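Local structure of putative ATP-grasp superfamily protein (Archaeoglobus fulgidus, 3DF7) at residues L83-T88 against A104-S109; L98-R103 against E224-Y229; E163-I168 against D233-D238. The protein is of unknown function but, as a putative member of the ATP-grasp superfamily, probably binds ATP and a metal ion. All coordinates share one frame; numbering follows the deposited sequence.

Contact 1: L83-T88 against A104-S109; sequences LLYTLT and AIAVTS
Ile105 O, on the helix that faces Tyr85, is gripped by two donors of one residue: Ser109 N and Ser109 OG reach it from opposite faces of the carbonyl plane, the hydroxyl at 2.6 Å from Ile105 O. Having spent its proton there, Ser109 OG accepts from a water 2.8 Å away. The same water accepts the N-H of Tyr85, 3.0 Å from Tyr85 N, in the first turn of helix 83-92, so a directed relay of hydrogen bonds runs from one helix to the other. Apart from this water bridge the contact is mostly apolar, and it illustrates how one branched side chain can engage three neighbours. Ile105 has CG2 anti to its backbone N and CG1 beside that N (chi1 -66°), which splits its branches. CG2 lies against the backbone N and CA of Tyr85 and meets Leu84 CG at 3.8 Å, the side chains of Leu84 and Ile105 crossing at about a right angle, while CD1 runs on to Thr88. There Thr88 OG1 touches Ile105 CD1 at 3.5 Å and donates its proton back to Leu84 O at 2.8 Å. Leu84 O thus also has two donors, since Thr88 N approaches it from the opposite face. A glycine in place of Thr88 is likely to deprive Leu84 O of its hydroxyl partner and to open a gap beside Ile105 CD1. Further out, Tyr85 lays ring carbon CE1 obliquely against Ala106 CB at 3.7 Å. The helix segments run antiparallel (174°), their axes 8.8 Å apart. Helix 83-92 forms the beta-alpha-beta crossover between the parallel strands 72-76 and 96-97; Leu84 also rests on Ile75 of strand 72-76, so it is wedged between that strand and helix 102-108.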
loop_
_atom_site.group_PDB
_atom_site.type_symbol
_atom_site.label_atom_id
_atom_site.label_comp_id
_atom_site.label_asym_id
_atom_site.label_seq_id
_atom_site.Cartn_x
_atom_site.Cartn_y
_atom_site.Cartn_z
ATOM N N LEU A 83 2.056 6.145 12.308
ATOM C CA LEU A 83 3.305 6.626 11.724
ATOM C C LEU A 83 3.049 7.326 10.392
ATOM O O LEU A 83 3.490 8.456 10.186
ATOM C CB LEU A 83 4.270 5.456 11.522
ATOM C CG LEU A 83 5.599 5.754 10.830
ATOM C CD1 LEU A 83 6.389 6.789 11.633
ATOM C CD2 LEU A 83 6.393 4.461 10.697
ATOM N N LEU A 84 2.344 6.655 9.483
ATOM C CA LEU A 84 2.041 7.245 8.187
ATOM C C LEU A 84 1.305 8.563 8.409
ATOM O O LEU A 84 1.575 9.563 7.745
ATOM C CB LEU A 84 1.173 6.298 7.351
ATOM C CG LEU A 84 0.715 6.861 5.999
ATOM C CD1 LEU A 84 1.929 7.127 5.114
ATOM C CD2 LEU A 84 -0.233 5.884 5.313
ATOM N N TYR A 85 0.376 8.552 9.356
ATOM C CA TYR A 85 -0.399 9.740 9.685
ATOM C C TYR A 85 0.483 10.917 10.113
ATOM O O TYR A 85 0.409 12.003 9.528
ATOM C CB TYR A 85 -1.392 9.420 10.808
ATOM C CG TYR A 85 -2.040 10.647 11.410
ATOM C CD1 TYR A 85 -3.052 11.329 10.737
ATOM C CD2 TYR A 85 -1.607 11.152 12.636
ATOM C CE1 TYR A 85 -3.616 12.491 11.267
ATOM C CE2 TYR A 85 -2.161 12.311 13.174
ATOM C CZ TYR A 85 -3.163 12.973 12.485
ATOM O OH TYR A 85 -3.707 14.123 13.010
ATOM N N THR A 86 1.324 10.702 11.122
ATOM C CA THR A 86 2.174 11.778 11.622
ATOM C C THR A 86 3.171 12.300 10.595
ATOM O O THR A 86 3.388 13.510 10.493
ATOM C CB THR A 86 2.920 11.351 12.910
ATOM O OG1 THR A 86 3.828 10.280 12.622
ATOM C CG2 THR A 86 1.922 10.884 13.953
ATOM N N LEU A 87 3.761 11.397 9.817
ATOM C CA LEU A 87 4.722 11.809 8.805
ATOM C C LEU A 87 4.045 12.662 7.742
ATOM O O LEU A 87 4.575 13.697 7.327
ATOM C CB LEU A 87 5.376 10.585 8.160
ATOM C CG LEU A 87 6.306 9.779 9.071
ATOM C CD1 LEU A 87 6.724 8.497 8.371
ATOM C CD2 LEU A 87 7.527 10.614 9.433
ATOM N N THR A 88 2.862 12.237 7.310
ATOM C CA THR A 88 2.128 12.974 6.289
ATOM C C THR A 88 1.666 14.333 6.806
ATOM O O THR A 88 1.795 15.346 6.116
ATOM C CB THR A 88 0.901 12.179 5.805
ATOM O OG1 THR A 88 1.325 10.897 5.323
ATOM C CG2 THR A 88 0.198 12.929 4.679
ATOM N N ALA A 104 -7.602 11.911 6.101
ATOM C CA ALA A 104 -8.081 10.634 5.580
ATOM C C ALA A 104 -7.284 9.460 6.154
ATOM O O ALA A 104 -7.847 8.413 6.475
ATOM C CB ALA A 104 -7.987 10.635 4.064
ATOM N N ILE A 105 -5.974 9.645 6.286
ATOM C CA ILE A 105 -5.100 8.601 6.813
ATOM C C ILE A 105 -5.414 8.275 8.271
ATOM O O ILE A 105 -5.256 7.135 8.703
ATOM C CB ILE A 105 -3.609 9.013 6.647
ATOM C CG1 ILE A 105 -3.271 9.069 5.149
ATOM C CG2 ILE A 105 -2.687 8.026 7.373
ATOM C CD1 ILE A 105 -1.876 9.612 4.824
ATOM N N ALA A 106 -5.869 9.267 9.028
ATOM C CA ALA A 106 -6.206 9.031 10.427
ATOM C C ALA A 106 -7.363 8.039 10.518
ATOM O O ALA A 106 -7.440 7.249 11.457
ATOM C CB ALA A 106 -6.577 10.344 11.112
ATOM N N VAL A 107 -8.255 8.077 9.533
ATOM C CA VAL A 107 -9.402 7.171 9.511
ATOM C C VAL A 107 -9.020 5.779 9.013
ATOM O O VAL A 107 -9.361 4.775 9.640
ATOM C CB VAL A 107 -10.537 7.708 8.607
ATOM C CG1 VAL A 107 -11.649 6.669 8.493
ATOM C CG2 VAL A 107 -11.091 9.002 9.182
ATOM N N THR A 108 -8.308 5.719 7.889
ATOM C CA THR A 108 -7.910 4.430 7.325
ATOM C C THR A 108 -6.872 3.695 8.169
ATOM O O THR A 108 -6.730 2.477 8.055
ATOM C CB THR A 108 -7.354 4.586 5.885
ATOM O OG1 THR A 108 -6.159 5.376 5.907
ATOM C CG2 THR A 108 -8.385 5.253 4.986
ATOM N N SER A 109 -6.159 4.428 9.022
ATOM C CA SER A 109 -5.129 3.832 9.873
ATOM C C SER A 109 -5.694 3.078 11.071
ATOM O O SER A 109 -5.036 2.196 11.628
ATOM C CB SER A 109 -4.166 4.909 10.374
ATOM O OG SER A 109 -3.420 5.451 9.302
HETATM O O HOH W 1 -0.892 6.021 10.240
#

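Contact 2: L98-R103 against E224-Y229; sequences LGSSSR and EGLNGY
The flat guanidinium of Arg103 sits by the Glu224-Gly225 peptide, with Glu224 O over one of its faces and Gly225 N meeting it obliquely. Its NH2 is 3.1 Å from Glu224 O, yet the angle is too poor for a hydrogen bond, and the contact is one of packing, the carbonyl oxygen lying over the guanidinium face. The arginine chain runs extended and then bends at chi3 (87°), which folds the group back over the peptide. Real bonds follow along the backbone. Ser101 N points at Gly225 O across 3.0 Å, almost straight at 178°, although the donor stands above the carbonyl plane. Ser101 OG adds a weak bond to that oxygen, while its main partner is Ala104 N, which it caps at the start of helix 102-108. Ser100 OG accepts from Asn227 N at 3.1 Å and donates to a water 2.6 Å away; that water in turn donates to Asn227 O and Tyr229 O, tying three groups together. A second water bridges Leu98 O and Tyr229 N, and Gly228 CA approaches Leu98 O at 3.5 Å in a CH...O contact. The pairing joins two sheets: Leu98 is bonded by its backbone to Phe73 in strand 72-76 of the parallel sheet, Gly228 to Val176 in the antiparallel one, and Leu226 packs on Ala104 of helix 102-108.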
loop_
_atom_site.group_PDB
_atom_site.type_symbol
_atom_site.label_atom_id
_atom_site.label_comp_id
_atom_site.label_asym_id
_atom_site.label_seq_id
_atom_site.Cartn_x
_atom_site.Cartn_y
_atom_site.Cartn_z
ATOM N N LEU A 98 1.230 14.267 -3.024
ATOM C CA LEU A 98 0.832 13.396 -4.130
ATOM C C LEU A 98 0.045 12.212 -3.583
ATOM O O LEU A 98 -0.512 11.419 -4.344
ATOM C CB LEU A 98 2.057 12.883 -4.903
ATOM C CG LEU A 98 2.922 13.924 -5.619
ATOM C CD1 LEU A 98 3.890 13.212 -6.552
ATOM C CD2 LEU A 98 2.045 14.889 -6.413
ATOM N N GLY A 99 0.011 12.110 -2.257
ATOM C CA GLY A 99 -0.706 11.038 -1.584
ATOM C C GLY A 99 -1.942 11.552 -0.867
ATOM O O GLY A 99 -2.404 12.663 -1.136
ATOM N N SER A 100 -2.475 10.754 0.053
ATOM C CA SER A 100 -3.678 11.125 0.792
ATOM C C SER A 100 -3.438 12.098 1.945
ATOM O O SER A 100 -2.343 12.154 2.502
ATOM C CB SER A 100 -4.366 9.868 1.332
ATOM O OG SER A 100 -4.829 9.041 0.274
ATOM N N SER A 101 -4.473 12.858 2.300
ATOM C CA SER A 101 -4.377 13.827 3.392
ATOM C C SER A 101 -4.253 13.114 4.734
ATOM O O SER A 101 -4.712 11.981 4.885
ATOM C CB SER A 101 -5.616 14.725 3.425
ATOM O OG SER A 101 -6.734 14.021 3.940
ATOM N N SER A 102 -3.637 13.773 5.713
ATOM C CA SER A 102 -3.479 13.169 7.034
ATOM C C SER A 102 -4.859 12.910 7.638
ATOM O O SER A 102 -5.048 11.956 8.395
ATOM C CB SER A 102 -2.659 14.087 7.958
ATOM O OG SER A 102 -3.292 15.340 8.148
ATOM N N ARG A 103 -5.822 13.759 7.293
ATOM C CA ARG A 103 -7.190 13.616 7.785
ATOM C C ARG A 103 -7.748 12.245 7.378
ATOM O O ARG A 103 -8.297 11.510 8.199
ATOM C CB ARG A 103 -8.065 14.734 7.200
ATOM C CG ARG A 103 -9.505 14.739 7.690
ATOM C CD ARG A 103 -10.304 15.925 7.130
ATOM N NE ARG A 103 -10.926 15.670 5.826
ATOM C CZ ARG A 103 -10.288 15.660 4.658
ATOM N NH1 ARG A 103 -8.982 15.888 4.596
ATOM N NH2 ARG A 103 -10.967 15.435 3.539
ATOM N N GLU A 224 -13.267 11.253 2.621
ATOM C CA GLU A 224 -12.780 12.521 2.088
ATOM C C GLU A 224 -11.302 12.668 2.427
ATOM O O GLU A 224 -10.883 12.354 3.537
ATOM C CB GLU A 224 -13.559 13.692 2.692
ATOM C CG GLU A 224 -14.995 13.799 2.216
ATOM C CD GLU A 224 -15.798 12.534 2.472
ATOM O OE1 GLU A 224 -15.764 12.024 3.616
ATOM O OE2 GLU A 224 -16.466 12.053 1.530
ATOM N N GLY A 225 -10.514 13.135 1.465
ATOM C CA GLY A 225 -9.095 13.308 1.714
ATOM C C GLY A 225 -8.207 12.326 0.971
ATOM O O GLY A 225 -7.027 12.591 0.770
ATOM N N LEU A 226 -8.754 11.181 0.573
ATOM C CA LEU A 226 -7.947 10.215 -0.159
ATOM C C LEU A 226 -7.540 10.909 -1.443
ATOM O O LEU A 226 -8.319 11.655 -2.025
ATOM C CB LEU A 226 -8.744 8.945 -0.468
ATOM C CG LEU A 226 -9.051 8.098 0.767
ATOM C CD1 LEU A 226 -9.843 6.869 0.364
ATOM C CD2 LEU A 226 -7.737 7.689 1.438
ATOM N N ASN A 227 -6.314 10.667 -1.877
ATOM C CA ASN A 227 -5.801 11.305 -3.076
ATOM C C ASN A 227 -4.598 10.534 -3.590
ATOM O O ASN A 227 -3.802 10.031 -2.804
ATOM C CB ASN A 227 -5.405 12.748 -2.749
ATOM C CG ASN A 227 -4.686 13.433 -3.895
ATOM O OD1 ASN A 227 -3.476 13.678 -3.833
ATOM N ND2 ASN A 227 -5.426 13.746 -4.948
ATOM N N GLY A 228 -4.478 10.439 -4.911
ATOM C CA GLY A 228 -3.359 9.728 -5.503
ATOM C C GLY A 228 -3.578 8.229 -5.490
ATOM O O GLY A 228 -4.706 7.757 -5.627
ATOM N N TYR A 229 -2.499 7.474 -5.317
ATOM C CA TYR A 229 -2.603 6.023 -5.288
ATOM C C TYR A 229 -3.155 5.532 -3.956
ATOM O O TYR A 229 -2.643 5.874 -2.889
ATOM C CB TYR A 229 -1.234 5.376 -5.526
ATOM C CG TYR A 229 -1.263 3.865 -5.472
ATOM C CD1 TYR A 229 -1.309 3.104 -6.641
ATOM C CD2 TYR A 229 -1.251 3.194 -4.247
ATOM C CE1 TYR A 229 -1.337 1.712 -6.590
ATOM C CE2 TYR A 229 -1.281 1.807 -4.186
ATOM C CZ TYR A 229 -1.322 1.074 -5.361
ATOM O OH TYR A 229 -1.332 -0.301 -5.304
HETATM O O HOH W 2 0.020 8.604 -4.447
HETATM O O HOH W 3 -2.954 7.974 -1.197
#

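Contact 3: E163-I168 against D233-D238; sequences EFIEGI and DIVYSD
Ile165 lays its CG2 branch over Val235, where the methyl carbons Ile165 CG2 and Val235 CG1 come within 3.4 Å, tighter than usual van der Waals contact. The setting is the large antiparallel sheet of the ATP-grasp fold: the loop 163-168 links strand 159-163 of a smaller sheet to strand 168-176, the neighbour of strand 228-236. In relatives of this family the nucleotide lies between two such sheets, so the linker is probably close to the ATP site here too. Here side-chain packing at Ile165 precedes, along the chain, the strand pairing at Ile168. With CG1 beside the backbone N (chi1 -57°), Ile165 has CG2 anti to that N, which carries this branch against Val235, and the two side chains cross at a slant. Val235 CG1 is also 3.4 Å from Ile165 O, so the methyl sits between the side chain and the carbonyl of the same residue. Farther along, Ser237 CB lies 3.3 Å from Glu166 O, alongside the loop. Gly167 slips past with only hydrogens to offer, its CA 3.3 Å from Tyr236 O in a CH...O contact; a beta carbon at this spot would run into that oxygen. Ile168 and Tyr236 then form an antiparallel hydrogen-bonded pair, their side chains on the face where Tyr236 packs against Val208 and Val212 of helix 206-220, with its hydroxyl bonded to Glu211. The two bonds of the pair differ. Ile168 N reaches Tyr236 O at 3.0 Å along a bent path (144°), from a position tilted off the carbonyl plane. Tyr236 N, by contrast, lies in the carbonyl plane of Ile168 O, 2.8 Å from it, with an angle of 166° at the hydrogen.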
loop_
_atom_site.group_PDB
_atom_site.type_symbol
_atom_site.label_atom_id
_atom_site.label_comp_id
_atom_site.label_asym_id
_atom_site.label_seq_id
_atom_site.Cartn_x
_atom_site.Cartn_y
_atom_site.Cartn_z
ATOM N N GLU A 163 -15.062 -10.617 11.493
ATOM C CA GLU A 163 -15.566 -11.802 10.818
ATOM C C GLU A 163 -14.600 -12.253 9.730
ATOM O O GLU A 163 -14.106 -11.444 8.942
ATOM C CB GLU A 163 -16.945 -11.490 10.215
ATOM C CG GLU A 163 -17.399 -12.444 9.110
ATOM C CD GLU A 163 -18.752 -12.071 8.532
ATOM O OE1 GLU A 163 -19.068 -10.866 8.479
ATOM O OE2 GLU A 163 -19.496 -12.979 8.115
ATOM N N PHE A 164 -14.323 -13.551 9.696
ATOM C CA PHE A 164 -13.424 -14.094 8.691
ATOM C C PHE A 164 -14.222 -14.344 7.425
ATOM O O PHE A 164 -15.239 -15.043 7.446
ATOM C CB PHE A 164 -12.811 -15.414 9.161
ATOM C CG PHE A 164 -11.828 -15.998 8.189
ATOM C CD1 PHE A 164 -10.527 -15.512 8.119
ATOM C CD2 PHE A 164 -12.214 -17.011 7.317
ATOM C CE1 PHE A 164 -9.618 -16.028 7.190
ATOM C CE2 PHE A 164 -11.315 -17.534 6.385
ATOM C CZ PHE A 164 -10.015 -17.039 6.323
ATOM N N ILE A 165 -13.766 -13.767 6.322
ATOM C CA ILE A 165 -14.444 -13.942 5.051
ATOM C C ILE A 165 -13.652 -14.945 4.221
ATOM O O ILE A 165 -12.475 -14.737 3.938
ATOM C CB ILE A 165 -14.545 -12.607 4.288
ATOM C CG1 ILE A 165 -15.256 -11.563 5.155
ATOM C CG2 ILE A 165 -15.270 -12.817 2.970
ATOM C CD1 ILE A 165 -16.668 -11.947 5.582
ATOM N N GLU A 166 -14.307 -16.033 3.836
ATOM C CA GLU A 166 -13.660 -17.075 3.051
ATOM C C GLU A 166 -13.870 -16.841 1.562
ATOM O O GLU A 166 -15.004 -16.782 1.089
ATOM C CB GLU A 166 -14.223 -18.440 3.444
ATOM C CG GLU A 166 -13.540 -19.620 2.786
ATOM C CD GLU A 166 -14.000 -20.944 3.374
ATOM O OE1 GLU A 166 -13.867 -21.122 4.603
ATOM O OE2 GLU A 166 -14.493 -21.804 2.611
ATOM N N GLY A 167 -12.771 -16.704 0.827
ATOM C CA GLY A 167 -12.874 -16.483 -0.602
ATOM C C GLY A 167 -11.588 -15.996 -1.236
ATOM O O GLY A 167 -10.512 -16.116 -0.661
ATOM N N ILE A 168 -11.712 -15.437 -2.433
ATOM C CA ILE A 168 -10.570 -14.919 -3.178
ATOM C C ILE A 168 -10.060 -13.639 -2.519
ATOM O O ILE A 168 -10.827 -12.689 -2.344
ATOM C CB ILE A 168 -10.982 -14.587 -4.626
ATOM C CG1 ILE A 168 -11.706 -15.786 -5.242
ATOM C CG2 ILE A 168 -9.757 -14.205 -5.449
ATOM C CD1 ILE A 168 -12.354 -15.498 -6.587
ATOM N N ASP A 233 -8.063 -3.459 0.055
ATOM C CA ASP A 233 -8.034 -4.908 0.234
ATOM C C ASP A 233 -9.459 -5.443 0.273
ATOM O O ASP A 233 -10.310 -4.930 1.003
ATOM C CB ASP A 233 -7.312 -5.293 1.526
ATOM C CG ASP A 233 -5.803 -5.187 1.412
ATOM O OD1 ASP A 233 -5.292 -5.017 0.282
ATOM O OD2 ASP A 233 -5.130 -5.281 2.458
ATOM N N ILE A 234 -9.703 -6.481 -0.516
ATOM C CA ILE A 234 -11.018 -7.086 -0.619
ATOM C C ILE A 234 -10.971 -8.608 -0.647
ATOM O O ILE A 234 -10.008 -9.205 -1.124
ATOM C CB ILE A 234 -11.727 -6.602 -1.915
ATOM C CG1 ILE A 234 -12.264 -5.183 -1.708
ATOM C CG2 ILE A 234 -12.862 -7.552 -2.300
ATOM C CD1 ILE A 234 -12.765 -4.539 -2.972
ATOM N N VAL A 235 -12.010 -9.232 -0.106
ATOM C CA VAL A 235 -12.127 -10.683 -0.148
ATOM C C VAL A 235 -13.447 -10.939 -0.860
ATOM O O VAL A 235 -14.485 -10.393 -0.476
ATOM C CB VAL A 235 -12.182 -11.328 1.254
ATOM C CG1 VAL A 235 -12.388 -12.839 1.109
ATOM C CG2 VAL A 235 -10.889 -11.047 2.011
ATOM N N TYR A 236 -13.408 -11.743 -1.915
ATOM C CA TYR A 236 -14.623 -12.050 -2.648
ATOM C C TYR A 236 -15.121 -13.441 -2.286
ATOM O O TYR A 236 -14.506 -14.445 -2.654
ATOM C CB TYR A 236 -14.389 -11.985 -4.162
ATOM C CG TYR A 236 -15.666 -12.078 -4.968
ATOM C CD1 TYR A 236 -16.308 -10.929 -5.429
ATOM C CD2 TYR A 236 -16.256 -13.316 -5.241
ATOM C CE1 TYR A 236 -17.504 -11.008 -6.140
ATOM C CE2 TYR A 236 -17.451 -13.405 -5.950
ATOM C CZ TYR A 236 -18.069 -12.249 -6.395
ATOM O OH TYR A 236 -19.248 -12.329 -7.096
ATOM N N SER A 237 -16.230 -13.490 -1.555
ATOM C CA SER A 237 -16.840 -14.757 -1.172
ATOM C C SER A 237 -17.946 -14.960 -2.199
ATOM O O SER A 237 -17.733 -15.600 -3.226
ATOM C CB SER A 237 -17.422 -14.665 0.240
ATOM O OG SER A 237 -18.266 -13.534 0.374
ATOM N N ASP A 238 -19.120 -14.404 -1.920
ATOM C CA ASP A 238 -20.235 -14.481 -2.853
ATOM C C ASP A 238 -20.415 -13.061 -3.384
ATOM O O ASP A 238 -21.184 -12.818 -4.311
ATOM C CB ASP A 238 -21.509 -14.959 -2.147
ATOM C CG ASP A 238 -21.997 -13.985 -1.096
ATOM O OD1 ASP A 238 -21.219 -13.656 -0.179
ATOM O OD2 ASP A 238 -23.165 -13.550 -1.184
#

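How the contacts relate
Contacts 1 and 2 form one continuous patch, their centres 9 Å apart, because both draw on helix 102-108. They touch directly: Tyr85 CD1 is 3.1 Å from Ser102 O, and Ile105 CD1 is 3.5 Å from Ser100 O, so the branched side chain central to contact 1 also backs the loop of contact 2. Contact 3 is remote, its centre about 25 Å from that of contact 1 and 26 Å from that of contact 2. Strand 228-236 bridges the gap, beginning in contact 2 and ending in contact 3. Contact 2 thus ties the parallel-sheet region to the ATP-grasp sheet, whose far end contact 3 pins beside a linker that probably borders the nucleotide site.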